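Local coordinates for protein putative citrate lyase, alfa subunit (Streptococcus mutans, PDB 2HJ0) that is a putative citrate lyase alpha subunit of the CitF family, with two copies in the assembly, each chain built around two large, mostly parallel beta-sheets, at residues C187-Y199 and E344-S356. Sequence-based numbering, arbitrary orientation.
Sequences CGSLGYAMIDAKY and EKHYEIDANMYAS
G191 and A351 join the first turns of two short helices, whose axes, over helix 191-199 and helix 351-355, approach to 8.8 Å with N-to-C directions 118° apart, across the interface between the two mixed, mainly parallel sheets of this CitF-family alpha/beta chain. A351 N donates to G191 O at 2.8 Å, reaching the oxygen from above the carbonyl plane, and D350 CA adds a CA-H...O contact to the same oxygen. The backbones come close here: G191 CA lies 3.3 Å from I349 O. Beside this bond the methyl of A351 rests obliquely against the Y192 ring, A351 CB to Y192 CD1 3.6 Å; the tyrosine hydroxyl continues to Q329, and a bound citric acid lies close to its side chain. Toward strand 346-348, outermost in its sheet within this chain, E348 bridges to the loop before helix 191-199. Its CG stands anti to the backbone N (chi1 175°) and the chain stays extended, which carries the carboxylate across to L190. OE1 takes L190 N at 2.8 Å on its anti side, through a rather bent bond, while OE2 is bound by S219 OG. The selenomethionine M194 crosses the E348 side chain obliquely, M194 SE to E348 CD 3.6 Å, and its CB packs on the CB of D350. K198 NZ makes a long salt bridge to D350 OD2, 3.9 Å. Farther along helix 191-199, D196 forms a salt bridge with R151 of helix 148-157. A second shell sets both helix starts: S189 OG accepts from G191 N in an ST turn and also bonds D327 O, and D350 N-caps helix 351-355, its OD1 receiving M353 N at 2.6 Å from above the carboxylate plane.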
# COMPACT_ATOMS: atom_id res chain seq x y z
N CYS A 187 3.52 -17.03 9.14
CA CYS A 187 3.92 -17.57 7.84
C CYS A 187 4.86 -16.58 7.15
O CYS A 187 5.29 -16.80 6.02
CB CYS A 187 2.69 -17.79 6.96
SG CYS A 187 1.78 -16.28 6.69
N GLY A 188 5.14 -15.48 7.83
CA GLY A 188 6.02 -14.48 7.27
C GLY A 188 5.32 -13.53 6.31
O GLY A 188 4.33 -12.89 6.65
N SER A 189 5.86 -13.44 5.10
CA SER A 189 5.28 -12.56 4.09
C SER A 189 3.84 -12.91 3.76
O SER A 189 3.38 -14.04 3.99
CB SER A 189 6.12 -12.62 2.82
OG SER A 189 5.48 -11.87 1.80
N LEU A 190 3.12 -11.93 3.22
CA LEU A 190 1.73 -12.08 2.82
C LEU A 190 1.52 -11.48 1.43
O LEU A 190 0.45 -10.97 1.13
CB LEU A 190 0.82 -11.37 3.81
CG LEU A 190 0.62 -12.09 5.13
CD1 LEU A 190 -0.28 -11.25 6.02
CD2 LEU A 190 -0.00 -13.47 4.88
N GLY A 191 2.56 -11.57 0.60
CA GLY A 191 2.52 -11.03 -0.74
C GLY A 191 1.38 -11.45 -1.65
O GLY A 191 0.91 -10.64 -2.45
N TYR A 192 0.93 -12.69 -1.56
CA TYR A 192 -0.16 -13.09 -2.43
C TYR A 192 -1.47 -12.54 -1.86
O TYR A 192 -2.32 -12.09 -2.62
CB TYR A 192 -0.22 -14.62 -2.58
CG TYR A 192 1.05 -15.22 -3.16
CD1 TYR A 192 1.60 -14.73 -4.36
CD2 TYR A 192 1.75 -16.23 -2.48
CE1 TYR A 192 2.82 -15.22 -4.84
CE2 TYR A 192 2.96 -16.73 -2.96
CZ TYR A 192 3.50 -16.22 -4.14
OH TYR A 192 4.72 -16.67 -4.59
N ALA A 193 -1.64 -12.54 -0.54
CA ALA A 193 -2.87 -12.02 0.04
C ALA A 193 -3.00 -10.50 -0.06
O ALA A 193 -4.11 -9.97 -0.17
CB ALA A 193 -2.99 -12.45 1.49
N MSE A 194 -1.88 -9.80 -0.03
CA MSE A 194 -1.90 -8.34 -0.09
C MSE A 194 -2.58 -7.79 -1.32
O MSE A 194 -3.18 -6.72 -1.28
CB MSE A 194 -0.48 -7.77 0.01
CG MSE A 194 0.06 -7.74 1.43
SE MSE A 194 1.99 -7.55 1.52
CE MSE A 194 2.12 -5.65 1.90
N ILE A 195 -2.48 -8.50 -2.43
CA ILE A 195 -3.11 -8.02 -3.64
C ILE A 195 -4.62 -8.25 -3.56
O ILE A 195 -5.39 -7.43 -4.01
CB ILE A 195 -2.53 -8.70 -4.87
CG1 ILE A 195 -3.28 -8.25 -6.11
CG2 ILE A 195 -2.61 -10.20 -4.71
CD1 ILE A 195 -2.68 -8.81 -7.37
N ASP A 196 -5.03 -9.36 -2.96
CA ASP A 196 -6.44 -9.64 -2.80
C ASP A 196 -7.11 -8.54 -2.02
O ASP A 196 -8.11 -7.99 -2.46
CB ASP A 196 -6.64 -10.94 -2.05
CG ASP A 196 -6.35 -12.15 -2.90
OD1 ASP A 196 -5.28 -12.18 -3.54
OD2 ASP A 196 -7.19 -13.07 -2.93
N ALA A 197 -6.58 -8.22 -0.86
CA ALA A 197 -7.19 -7.21 -0.02
C ALA A 197 -7.19 -5.84 -0.65
O ALA A 197 -7.90 -4.94 -0.20
CB ALA A 197 -6.48 -7.15 1.32
N LYS A 198 -6.40 -5.67 -1.69
CA LYS A 198 -6.30 -4.39 -2.36
C LYS A 198 -7.32 -4.22 -3.48
O LYS A 198 -7.80 -3.12 -3.73
CB LYS A 198 -4.87 -4.24 -2.88
CG LYS A 198 -4.56 -2.96 -3.61
CD LYS A 198 -3.04 -2.88 -3.87
CE LYS A 198 -2.24 -2.99 -2.55
NZ LYS A 198 -0.74 -2.97 -2.70
N TYR A 199 -7.68 -5.31 -4.14
CA TYR A 199 -8.63 -5.23 -5.24
C TYR A 199 -10.01 -5.85 -5.01
O TYR A 199 -10.94 -5.59 -5.76
CB TYR A 199 -8.01 -5.84 -6.48
CG TYR A 199 -6.86 -5.04 -7.00
CD1 TYR A 199 -7.08 -3.87 -7.73
CD2 TYR A 199 -5.55 -5.44 -6.76
CE1 TYR A 199 -6.00 -3.10 -8.21
CE2 TYR A 199 -4.47 -4.69 -7.22
CZ TYR A 199 -4.70 -3.53 -7.94
OH TYR A 199 -3.63 -2.79 -8.40
N GLU A 344 13.74 -3.86 7.10
CA GLU A 344 14.29 -3.00 6.04
C GLU A 344 15.18 -3.78 5.08
O GLU A 344 15.01 -3.69 3.87
CB GLU A 344 15.05 -1.81 6.64
CG GLU A 344 16.56 -1.91 6.56
CD GLU A 344 17.24 -1.40 7.81
OE1 GLU A 344 18.50 -1.36 7.83
OE2 GLU A 344 16.52 -1.04 8.77
N LYS A 345 16.12 -4.56 5.62
CA LYS A 345 17.05 -5.36 4.82
C LYS A 345 16.31 -6.56 4.23
O LYS A 345 16.71 -7.12 3.21
CB LYS A 345 18.20 -5.86 5.69
CG LYS A 345 18.98 -4.76 6.39
CD LYS A 345 20.00 -4.09 5.50
CE LYS A 345 21.25 -4.95 5.33
NZ LYS A 345 22.29 -4.26 4.50
N HIS A 346 15.23 -6.97 4.89
CA HIS A 346 14.42 -8.09 4.42
C HIS A 346 13.01 -7.48 4.31
O HIS A 346 12.31 -7.36 5.33
CB HIS A 346 14.46 -9.24 5.43
CG HIS A 346 13.80 -10.50 4.95
ND1 HIS A 346 13.95 -11.70 5.60
CD2 HIS A 346 12.99 -10.74 3.90
CE1 HIS A 346 13.25 -12.63 4.98
NE2 HIS A 346 12.65 -12.07 3.94
N TYR A 347 12.62 -7.09 3.09
CA TYR A 347 11.34 -6.44 2.86
C TYR A 347 10.23 -7.27 2.21
O TYR A 347 10.47 -8.06 1.31
CB TYR A 347 11.55 -5.18 2.00
CG TYR A 347 10.80 -3.97 2.49
CD1 TYR A 347 11.18 -3.32 3.66
CD2 TYR A 347 9.70 -3.46 1.77
CE1 TYR A 347 10.49 -2.18 4.11
CE2 TYR A 347 9.00 -2.33 2.22
CZ TYR A 347 9.41 -1.69 3.39
OH TYR A 347 8.74 -0.57 3.83
N GLU A 348 9.01 -7.05 2.68
CA GLU A 348 7.85 -7.76 2.17
C GLU A 348 7.25 -7.04 0.95
O GLU A 348 7.13 -5.82 0.93
CB GLU A 348 6.81 -7.86 3.29
CG GLU A 348 5.48 -8.47 2.91
CD GLU A 348 4.47 -8.40 4.05
OE1 GLU A 348 3.87 -9.46 4.39
OE2 GLU A 348 4.27 -7.30 4.62
N ILE A 349 6.90 -7.81 -0.07
CA ILE A 349 6.32 -7.23 -1.29
C ILE A 349 5.12 -8.04 -1.78
O ILE A 349 5.10 -9.27 -1.67
CB ILE A 349 7.36 -7.18 -2.44
CG1 ILE A 349 7.77 -8.61 -2.81
CG2 ILE A 349 8.56 -6.34 -2.02
CD1 ILE A 349 8.60 -8.74 -4.08
N ASP A 350 4.12 -7.34 -2.31
CA ASP A 350 2.93 -7.99 -2.85
C ASP A 350 3.27 -8.64 -4.18
O ASP A 350 4.20 -8.22 -4.87
CB ASP A 350 1.82 -6.95 -3.06
CG ASP A 350 2.16 -5.92 -4.13
OD1 ASP A 350 2.08 -6.23 -5.33
OD2 ASP A 350 2.53 -4.78 -3.77
N ALA A 351 2.50 -9.66 -4.54
CA ALA A 351 2.73 -10.37 -5.80
C ALA A 351 2.73 -9.48 -7.04
O ALA A 351 3.37 -9.82 -8.03
CB ALA A 351 1.68 -11.48 -5.96
N ASN A 352 2.01 -8.36 -7.00
CA ASN A 352 1.97 -7.49 -8.15
C ASN A 352 3.32 -6.83 -8.35
O ASN A 352 3.89 -6.86 -9.44
CB ASN A 352 0.90 -6.42 -8.03
CG ASN A 352 0.71 -5.63 -9.33
OD1 ASN A 352 0.26 -6.18 -10.35
ND2 ASN A 352 1.05 -4.35 -9.30
N MSE A 353 3.85 -6.23 -7.29
CA MSE A 353 5.15 -5.59 -7.40
C MSE A 353 6.18 -6.64 -7.77
O MSE A 353 7.22 -6.34 -8.37
CB MSE A 353 5.54 -4.96 -6.07
CG MSE A 353 6.81 -4.14 -6.17
SE MSE A 353 7.20 -3.32 -4.49
CE MSE A 353 9.11 -3.43 -4.51
N TYR A 354 5.87 -7.88 -7.40
CA TYR A 354 6.73 -9.03 -7.64
C TYR A 354 6.91 -9.43 -9.09
O TYR A 354 7.99 -9.26 -9.65
CB TYR A 354 6.25 -10.25 -6.83
CG TYR A 354 7.03 -11.52 -7.12
CD1 TYR A 354 8.42 -11.52 -7.14
CD2 TYR A 354 6.38 -12.72 -7.41
CE1 TYR A 354 9.15 -12.66 -7.45
CE2 TYR A 354 7.10 -13.88 -7.73
CZ TYR A 354 8.49 -13.83 -7.76
OH TYR A 354 9.24 -14.94 -8.10
N ALA A 355 5.86 -9.95 -9.72
CA ALA A 355 6.03 -10.41 -11.09
C ALA A 355 4.96 -10.08 -12.13
O ALA A 355 4.76 -10.84 -13.07
CB ALA A 355 6.26 -11.90 -11.07
N SER A 356 4.29 -8.94 -11.99
CA SER A 356 3.25 -8.59 -12.93
C SER A 356 3.78 -8.00 -14.21
O SER A 356 4.54 -7.05 -14.20
CB SER A 356 2.27 -7.59 -12.32
OG SER A 356 1.43 -7.07 -13.32